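PDB 4XKY: dihydrodipicolinate synthase from Bacteroides thetaiotaomicron, which belongs to the pyruvate-dependent Schiff-base aldolases and probably condenses pyruvate with aspartate semialdehyde on the way to diaminopimelate and lysine. Local coordinates for residues L22-L30 and M62-A70; V208-P216 and L262-I271. All blocks are in the same frame, centred on the assembly; numbering follows the deposited sequence.

Overall arrangement
The chain runs from strand 7-8 into helix 24-36, through strand 42-44 and on to helix 56-70. There contact 1 closes the first loop by laying these two helices side by side on the outside of the TIM barrel. Contact 2 opens much later, after strand 206-207, and closes when helix 257-268 returns against the loop 208-216. The two are in series and neither nest nor cross. They meet through helix 24-36, whose R29 NE probably hydrogen-bonds to I271 O and whose L30 packs on N213 and I271. This helix, which follows the first barrel strand, is thereby tied to the loop after the last strand and to the end of helix 257-268; strands 7-8 and 206-207 are themselves neighbours.

Contact 1: L22-L30 and M62-A70; sequences LDVEGLQRL and MIKNTCRIA
L27 enters helix 62-70 as a knob, its branched end lying among M62, N65, T66 and I69. CG stands anti to the backbone N (chi1 176°), which directs the two methyls at the facing helix and lets them divide the hole. CD1 meets M62 CE at 3.7 Å, whereas CD2 lies 3.7 Å from N65 CB and also touches I69 CD1. Leucine suits the place because its fork fills both sides of such a pocket. The short helical segments cross at -45° with their axes 10.1 Å apart, room enough for interlocking side chains.

L22, just ahead of the helix, slides past N65 in the opposite direction, bringing CD2 to 3.6 Å from ND2; its other methyl faces M62 SD, and the two side chains cross at about a right angle. V24, by contrast, crosses N65 at about a right angle, with CG1 near both N65 OD1 and the R68 guanidinium. That amide oxygen is turned to R68: NH2 donates to OD1 over 2.8 Å, nearly straight at 174°, on a lone pair and in the guanidinium plane. N65 ND2 is taken by E61 O. Deeper in, T66 OG1 bonds to M62 O (2.8 Å), which T66 N reaches from the opposite face of the carbonyl.

Both helices belong to the outer layer of the TIM barrel, and M62 and T66 also rest on V44 of strand 42-44. N65 and T66 spend their polar atoms within helix 56-70, so the apolar packing of L22, L27 and M62 carries much of the join, with the exposed R68 tied to N65 by its NH2.

Contact 2: V208-P216 and L262-I271; sequences VNGGANMFP and LKCALSLLGI
The carbonyl oxygen of G210 takes two donors from one residue, N213 ND2 at 2.9 Å and N213 N at 3.0 Å, while L262 covers it with CD1 at 3.7 Å. ND2 arrives on a lone pair in the carbonyl plane and donates also to P11 O, so asparagine suits this buried turn. L266 CD2 packs on the backbone behind, 3.4 Å from N213 O.

The segment 208-216 follows barrel strand 206-207 of the TIM fold and starts at V208, predicted to bind pyruvate; L262, across the contact, comes close to T48, another such predicted site. M214 lies obliquely across L262 and at about a right angle to L266, its CG touching L266 CD2. Bent at its thioether (chi3 -75°), it lays SD 3.5 Å from A265 CB, where a small residue leaves room, and CE 3.7 Å from L262 CD1. Cut back to alanine, M214 would probably open a gap between loop and helix and leave L262 and A265 without this apolar partner. M214 CB lies above one face of the F215 ring, offset from its centre, and 4.0 Å from L269 CD1. Beyond L269 the helix ends in a Schellman motif, with G270 at positive phi and I271 N bonded to L266 O.

Contact 1: L22-L30 and M62-A70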
loop_
_atom_site.group_PDB
_atom_site.type_symbol
_atom_site.label_atom_id
_atom_site.label_comp_id
_atom_site.label_asym_id
_atom_site.label_seq_id
_atom_site.Cartn_x
_atom_site.Cartn_y
_atom_site.Cartn_z
ATOM N N LEU A 22 6.837 6.129 -34.722
ATOM C CA LEU A 22 8.054 5.396 -34.423
ATOM C C LEU A 22 9.264 6.035 -35.127
ATOM O O LEU A 22 9.183 6.370 -36.299
ATOM C CB LEU A 22 7.902 3.940 -34.890
ATOM C CG LEU A 22 9.004 2.927 -34.504
ATOM C CD1 LEU A 22 8.988 2.611 -33.011
ATOM C CD2 LEU A 22 8.867 1.632 -35.306
ATOM N N ASP A 23 10.373 6.181 -34.401
ATOM C CA ASP A 23 11.673 6.627 -34.964
ATOM C C ASP A 23 12.433 5.430 -35.528
ATOM O O ASP A 23 13.253 4.798 -34.844
ATOM C CB ASP A 23 12.520 7.311 -33.889
ATOM C CG ASP A 23 13.938 7.675 -34.371
ATOM O OD1 ASP A 23 14.195 7.767 -35.592
ATOM O OD2 ASP A 23 14.810 7.850 -33.510
ATOM N N VAL A 24 12.156 5.111 -36.780
ATOM C CA VAL A 24 12.716 3.892 -37.381
ATOM C C VAL A 24 14.226 3.972 -37.537
ATOM O O VAL A 24 14.921 3.014 -37.277
ATOM C CB VAL A 24 12.071 3.563 -38.730
ATOM C CG1 VAL A 24 12.732 2.325 -39.322
ATOM C CG2 VAL A 24 10.573 3.319 -38.545
ATOM N N GLU A 25 14.731 5.119 -37.953
ATOM C CA GLU A 25 16.152 5.263 -38.155
ATOM C C GLU A 25 16.911 5.152 -36.850
ATOM O O GLU A 25 17.954 4.529 -36.808
ATOM C CB GLU A 25 16.461 6.586 -38.859
ATOM C CG GLU A 25 15.866 6.604 -40.264
ATOM C CD GLU A 25 16.751 7.260 -41.302
ATOM O OE1 GLU A 25 16.310 8.273 -41.884
ATOM O OE2 GLU A 25 17.877 6.759 -41.544
ATOM N N GLY A 26 16.389 5.778 -35.795
ATOM C CA GLY A 26 16.954 5.626 -34.455
ATOM C C GLY A 26 16.936 4.196 -33.983
ATOM O O GLY A 26 17.907 3.717 -33.437
ATOM N N LEU A 27 15.825 3.508 -34.208
ATOM C CA LEU A 27 15.710 2.103 -33.820
ATOM C C LEU A 27 16.762 1.216 -34.506
ATOM O O LEU A 27 17.353 0.359 -33.870
ATOM C CB LEU A 27 14.325 1.594 -34.146
ATOM C CG LEU A 27 14.106 0.117 -33.885
ATOM C CD1 LEU A 27 14.220 -0.213 -32.421
ATOM C CD2 LEU A 27 12.732 -0.214 -34.386
ATOM N N GLN A 28 16.988 1.429 -35.798
ATOM C CA GLN A 28 18.069 0.741 -36.511
ATOM C C GLN A 28 19.416 1.035 -35.890
ATOM O O GLN A 28 20.167 0.111 -35.608
ATOM C CB GLN A 28 18.085 1.122 -37.984
ATOM C CG GLN A 28 16.849 0.585 -38.690
ATOM C CD GLN A 28 16.636 1.096 -40.104
ATOM O OE1 GLN A 28 17.407 1.913 -40.613
ATOM N NE2 GLN A 28 15.586 0.589 -40.755
ATOM N N ARG A 29 19.720 2.305 -35.643
ATOM C CA ARG A 29 20.995 2.627 -34.991
ATOM C C ARG A 29 21.080 1.961 -33.625
ATOM O O ARG A 29 22.136 1.445 -33.270
ATOM C CB ARG A 29 21.242 4.131 -34.851
ATOM C CG ARG A 29 21.753 4.816 -36.115
ATOM C CD ARG A 29 22.116 6.273 -35.840
ATOM N NE ARG A 29 20.917 7.044 -35.500
ATOM C CZ ARG A 29 20.122 7.636 -36.385
ATOM N NH1 ARG A 29 20.395 7.597 -37.690
ATOM N NH2 ARG A 29 19.064 8.303 -35.965
ATOM N N LEU A 30 19.979 1.974 -32.862
ATOM C CA LEU A 30 19.980 1.374 -31.521
ATOM C C LEU A 30 20.291 -0.107 -31.599
ATOM O O LEU A 30 21.143 -0.601 -30.865
ATOM C CB LEU A 30 18.638 1.605 -30.817
ATOM C CG LEU A 30 18.404 0.987 -29.434
ATOM C CD1 LEU A 30 19.370 1.509 -28.384
ATOM C CD2 LEU A 30 16.969 1.216 -28.981
ATOM N N MET A 62 6.667 -1.468 -33.456
ATOM C CA MET A 62 7.914 -1.725 -32.778
ATOM C C MET A 62 8.307 -3.182 -32.962
ATOM O O MET A 62 9.451 -3.471 -33.223
ATOM C CB MET A 62 7.820 -1.412 -31.295
ATOM C CG MET A 62 9.088 -1.682 -30.469
ATOM S SD MET A 62 10.524 -0.727 -31.022
ATOM C CE MET A 62 11.756 -1.268 -29.846
ATOM N N ILE A 63 7.355 -4.092 -32.782
ATOM C CA ILE A 63 7.603 -5.503 -32.975
ATOM C C ILE A 63 8.072 -5.812 -34.399
ATOM O O ILE A 63 9.089 -6.481 -34.581
ATOM C CB ILE A 63 6.337 -6.306 -32.661
ATOM C CG1 ILE A 63 6.067 -6.259 -31.158
ATOM C CG2 ILE A 63 6.452 -7.765 -33.111
ATOM C CD1 ILE A 63 4.657 -6.665 -30.792
ATOM N N LYS A 64 7.312 -5.346 -35.392
ATOM C CA LYS A 64 7.625 -5.609 -36.795
ATOM C C LYS A 64 8.988 -5.053 -37.171
ATOM O O LYS A 64 9.836 -5.786 -37.657
ATOM C CB LYS A 64 6.582 -5.002 -37.733
ATOM C CG LYS A 64 5.166 -5.577 -37.643
ATOM C CD LYS A 64 4.359 -5.154 -38.883
ATOM C CE LYS A 64 2.884 -4.868 -38.625
ATOM N NZ LYS A 64 2.665 -3.512 -38.032
ATOM N N ASN A 65 9.218 -3.765 -36.954
ATOM C CA ASN A 65 10.547 -3.204 -37.266
ATOM C C ASN A 65 11.694 -3.869 -36.509
ATOM O O ASN A 65 12.766 -4.066 -37.077
ATOM C CB ASN A 65 10.594 -1.689 -37.042
ATOM C CG ASN A 65 9.922 -0.931 -38.146
ATOM O OD1 ASN A 65 10.540 -0.612 -39.164
ATOM N ND2 ASN A 65 8.630 -0.690 -37.987
ATOM N N THR A 66 11.501 -4.196 -35.224
ATOM C CA THR A 66 12.594 -4.821 -34.465
ATOM C C THR A 66 12.980 -6.203 -35.093
ATOM O O THR A 66 14.155 -6.524 -35.262
ATOM C CB THR A 66 12.272 -4.953 -32.972
ATOM O OG1 THR A 66 12.104 -3.655 -32.390
ATOM C CG2 THR A 66 13.413 -5.636 -32.269
ATOM N N CYS A 67 11.989 -7.012 -35.439
ATOM C CA CYS A 67 12.274 -8.315 -36.045
ATOM C C CYS A 67 12.902 -8.129 -37.426
ATOM O O CYS A 67 13.870 -8.800 -37.733
ATOM C CB CYS A 67 11.034 -9.174 -36.156
ATOM S SG CYS A 67 10.263 -9.624 -34.597
ATOM N N ARG A 68 12.390 -7.192 -38.226
ATOM C CA ARG A 68 12.958 -6.914 -39.551
ATOM C C ARG A 68 14.429 -6.546 -39.440
ATOM O O ARG A 68 15.284 -7.106 -40.140
ATOM C CB ARG A 68 12.214 -5.767 -40.254
ATOM C CG ARG A 68 12.851 -5.350 -41.585
ATOM C CD ARG A 68 12.158 -4.191 -42.300
ATOM N NE ARG A 68 12.107 -3.005 -41.453
ATOM C CZ ARG A 68 13.128 -2.184 -41.216
ATOM N NH1 ARG A 68 14.320 -2.372 -41.768
ATOM N NH2 ARG A 68 12.941 -1.159 -40.408
ATOM N N ILE A 69 14.720 -5.608 -38.546
ATOM C CA ILE A 69 16.067 -5.043 -38.442
ATOM C C ILE A 69 17.054 -6.048 -37.858
ATOM O O ILE A 69 18.189 -6.129 -38.301
ATOM C CB ILE A 69 16.089 -3.744 -37.598
ATOM C CG1 ILE A 69 15.235 -2.672 -38.268
ATOM C CG2 ILE A 69 17.528 -3.244 -37.402
ATOM C CD1 ILE A 69 14.872 -1.522 -37.348
ATOM N N ALA A 70 16.632 -6.807 -36.861
ATOM C CA ALA A 70 17.521 -7.788 -36.254
ATOM C C ALA A 70 17.924 -8.885 -37.231
ATOM O O ALA A 70 19.004 -9.440 -37.085
ATOM C CB ALA A 70 16.874 -8.420 -35.048
#

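Contact 2: V208-P216 and L262-I271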
loop_
_atom_site.group_PDB
_atom_site.type_symbol
_atom_site.label_atom_id
_atom_site.label_comp_id
_atom_site.label_asym_id
_atom_site.label_seq_id
_atom_site.Cartn_x
_atom_site.Cartn_y
_atom_site.Cartn_z
ATOM N N VAL A 208 18.243 -8.051 -17.580
ATOM C CA VAL A 208 17.468 -7.348 -18.580
ATOM C C VAL A 208 17.656 -5.878 -18.217
ATOM O O VAL A 208 16.794 -5.259 -17.602
ATOM C CB VAL A 208 15.993 -7.779 -18.570
ATOM C CG1 VAL A 208 15.188 -7.030 -19.632
ATOM C CG2 VAL A 208 15.872 -9.279 -18.792
ATOM N N ASN A 209 18.824 -5.340 -18.577
ATOM C CA ASN A 209 19.273 -4.061 -18.052
ATOM C C ASN A 209 19.158 -2.882 -19.025
ATOM O O ASN A 209 19.834 -2.834 -20.053
ATOM C CB ASN A 209 20.721 -4.148 -17.610
ATOM C CG ASN A 209 21.011 -5.310 -16.677
ATOM O OD1 ASN A 209 22.111 -5.859 -16.730
ATOM N ND2 ASN A 209 20.096 -5.641 -15.787
ATOM N N GLY A 210 18.344 -1.907 -18.648
ATOM C CA GLY A 210 18.068 -0.758 -19.486
ATOM C C GLY A 210 19.259 0.095 -19.852
ATOM O O GLY A 210 19.287 0.693 -20.940
ATOM N N GLY A 211 20.223 0.188 -18.938
ATOM C CA GLY A 211 21.433 0.954 -19.175
ATOM C C GLY A 211 22.225 0.392 -20.345
ATOM O O GLY A 211 23.073 1.083 -20.926
ATOM N N ALA A 212 21.949 -0.859 -20.705
ATOM C CA ALA A 212 22.667 -1.470 -21.830
ATOM C C ALA A 212 22.244 -0.835 -23.162
ATOM O O ALA A 212 22.951 -0.975 -24.158
ATOM C CB ALA A 212 22.492 -2.984 -21.853
ATOM N N ASN A 213 21.100 -0.150 -23.197
ATOM C CA ASN A 213 20.769 0.674 -24.365
ATOM C C ASN A 213 21.926 1.663 -24.673
ATOM O O ASN A 213 22.239 1.906 -25.824
ATOM C CB ASN A 213 19.461 1.453 -24.165
ATOM C CG ASN A 213 18.185 0.585 -24.335
ATOM O OD1 ASN A 213 17.681 0.423 -25.432
ATOM N ND2 ASN A 213 17.635 0.102 -23.240
ATOM N N MET A 214 22.534 2.245 -23.639
ATOM C CA MET A 214 23.545 3.295 -23.815
ATOM C C MET A 214 24.936 2.683 -23.978
ATOM O O MET A 214 25.667 3.071 -24.883
ATOM C CB MET A 214 23.616 4.253 -22.610
ATOM C CG MET A 214 22.352 5.045 -22.270
ATOM S SD MET A 214 22.573 6.067 -20.790
ATOM C CE MET A 214 22.499 4.878 -19.457
ATOM N N PHE A 215 25.275 1.733 -23.096
ATOM C CA PHE A 215 26.646 1.204 -22.947
ATOM C C PHE A 215 26.612 -0.312 -22.871
ATOM O O PHE A 215 26.843 -0.877 -21.815
ATOM C CB PHE A 215 27.313 1.755 -21.663
ATOM C CG PHE A 215 27.268 3.256 -21.559
ATOM C CD1 PHE A 215 27.894 4.042 -22.514
ATOM C CD2 PHE A 215 26.601 3.875 -20.511
ATOM C CE1 PHE A 215 27.843 5.418 -22.437
ATOM C CE2 PHE A 215 26.528 5.240 -20.434
ATOM C CZ PHE A 215 27.158 6.016 -21.395
ATOM N N PRO A 216 26.299 -0.982 -23.989
ATOM C CA PRO A 216 26.158 -2.446 -23.941
ATOM C C PRO A 216 27.439 -3.135 -23.475
ATOM O O PRO A 216 27.384 -4.097 -22.712
ATOM C CB PRO A 216 25.847 -2.828 -25.393
ATOM C CG PRO A 216 26.100 -1.595 -26.203
ATOM C CD PRO A 216 25.904 -0.434 -25.292
ATOM N N LEU A 262 17.450 8.134 -19.569
ATOM C CA LEU A 262 17.919 7.169 -20.560
ATOM C C LEU A 262 17.719 7.672 -21.976
ATOM O O LEU A 262 18.631 7.701 -22.770
ATOM C CB LEU A 262 17.147 5.869 -20.414
ATOM C CG LEU A 262 17.647 4.663 -21.176
ATOM C CD1 LEU A 262 19.048 4.330 -20.716
ATOM C CD2 LEU A 262 16.724 3.479 -20.919
ATOM N N LYS A 263 16.507 8.097 -22.291
ATOM C CA LYS A 263 16.230 8.576 -23.640
ATOM C C LYS A 263 17.002 9.877 -23.977
ATOM O O LYS A 263 17.494 10.038 -25.089
ATOM C CB LYS A 263 14.723 8.721 -23.861
ATOM C CG LYS A 263 14.018 7.417 -24.213
ATOM C CD LYS A 263 12.676 7.723 -24.863
ATOM C CE LYS A 263 12.103 6.520 -25.574
ATOM N NZ LYS A 263 10.799 6.798 -26.253
ATOM N N CYS A 264 17.108 10.794 -23.019
ATOM C CA CYS A 264 17.911 11.993 -23.213
ATOM C C CYS A 264 19.372 11.596 -23.550
ATOM O O CYS A 264 19.965 12.063 -24.550
ATOM C CB CYS A 264 17.856 12.848 -21.959
ATOM S SG CYS A 264 18.679 14.421 -22.162
ATOM N N ALA A 265 19.923 10.694 -22.738
ATOM C CA ALA A 265 21.291 10.234 -22.952
ATOM C C ALA A 265 21.461 9.588 -24.321
ATOM O O ALA A 265 22.457 9.873 -24.978
ATOM C CB ALA A 265 21.730 9.265 -21.878
ATOM N N LEU A 266 20.508 8.739 -24.724
ATOM C CA LEU A 266 20.532 8.090 -26.044
ATOM C C LEU A 266 20.604 9.110 -27.190
ATOM O O LEU A 266 21.336 8.905 -28.169
ATOM C CB LEU A 266 19.355 7.117 -26.242
ATOM C CG LEU A 266 19.409 5.842 -25.380
ATOM C CD1 LEU A 266 18.126 5.039 -25.498
ATOM C CD2 LEU A 266 20.585 4.917 -25.667
ATOM N N SER A 267 19.875 10.209 -27.037
ATOM C CA SER A 267 19.879 11.289 -28.010
ATOM C C SER A 267 21.224 12.037 -28.047
ATOM O O SER A 267 21.776 12.288 -29.120
ATOM C CB SER A 267 18.732 12.262 -27.733
ATOM O OG SER A 267 18.977 13.468 -28.406
ATOM N N LEU A 268 21.748 12.355 -26.865
ATOM C CA LEU A 268 23.030 13.032 -26.741
ATOM C C LEU A 268 24.150 12.158 -27.273
ATOM O O LEU A 268 25.105 12.645 -27.850
ATOM C CB LEU A 268 23.292 13.398 -25.286
ATOM C CG LEU A 268 22.505 14.609 -24.786
ATOM C CD1 LEU A 268 22.540 14.628 -23.280
ATOM C CD2 LEU A 268 23.084 15.899 -25.363
ATOM N N LEU A 269 23.995 10.852 -27.125
ATOM C CA LEU A 269 24.941 9.909 -27.716
ATOM C C LEU A 269 24.816 9.693 -29.239
ATOM O O LEU A 269 25.605 8.945 -29.785
ATOM C CB LEU A 269 24.844 8.578 -26.976
ATOM C CG LEU A 269 25.321 8.619 -25.527
ATOM C CD1 LEU A 269 24.818 7.382 -24.822
ATOM C CD2 LEU A 269 26.833 8.676 -25.424
ATOM N N GLY A 270 23.875 10.346 -29.928
ATOM C CA GLY A 270 23.708 10.158 -31.382
ATOM C C GLY A 270 22.976 8.879 -31.794
ATOM O O GLY A 270 22.946 8.528 -32.958
ATOM N N ILE A 271 22.366 8.170 -30.853
ATOM C CA ILE A 271 21.762 6.855 -31.164
ATOM C C ILE A 271 20.315 6.972 -31.653
ATOM O O ILE A 271 19.996 6.520 -32.750
ATOM C CB ILE A 271 21.875 5.895 -29.970
ATOM C CG1 ILE A 271 23.353 5.574 -29.714
ATOM C CG2 ILE A 271 21.102 4.595 -30.226
ATOM C CD1 ILE A 271 23.697 5.342 -28.251
#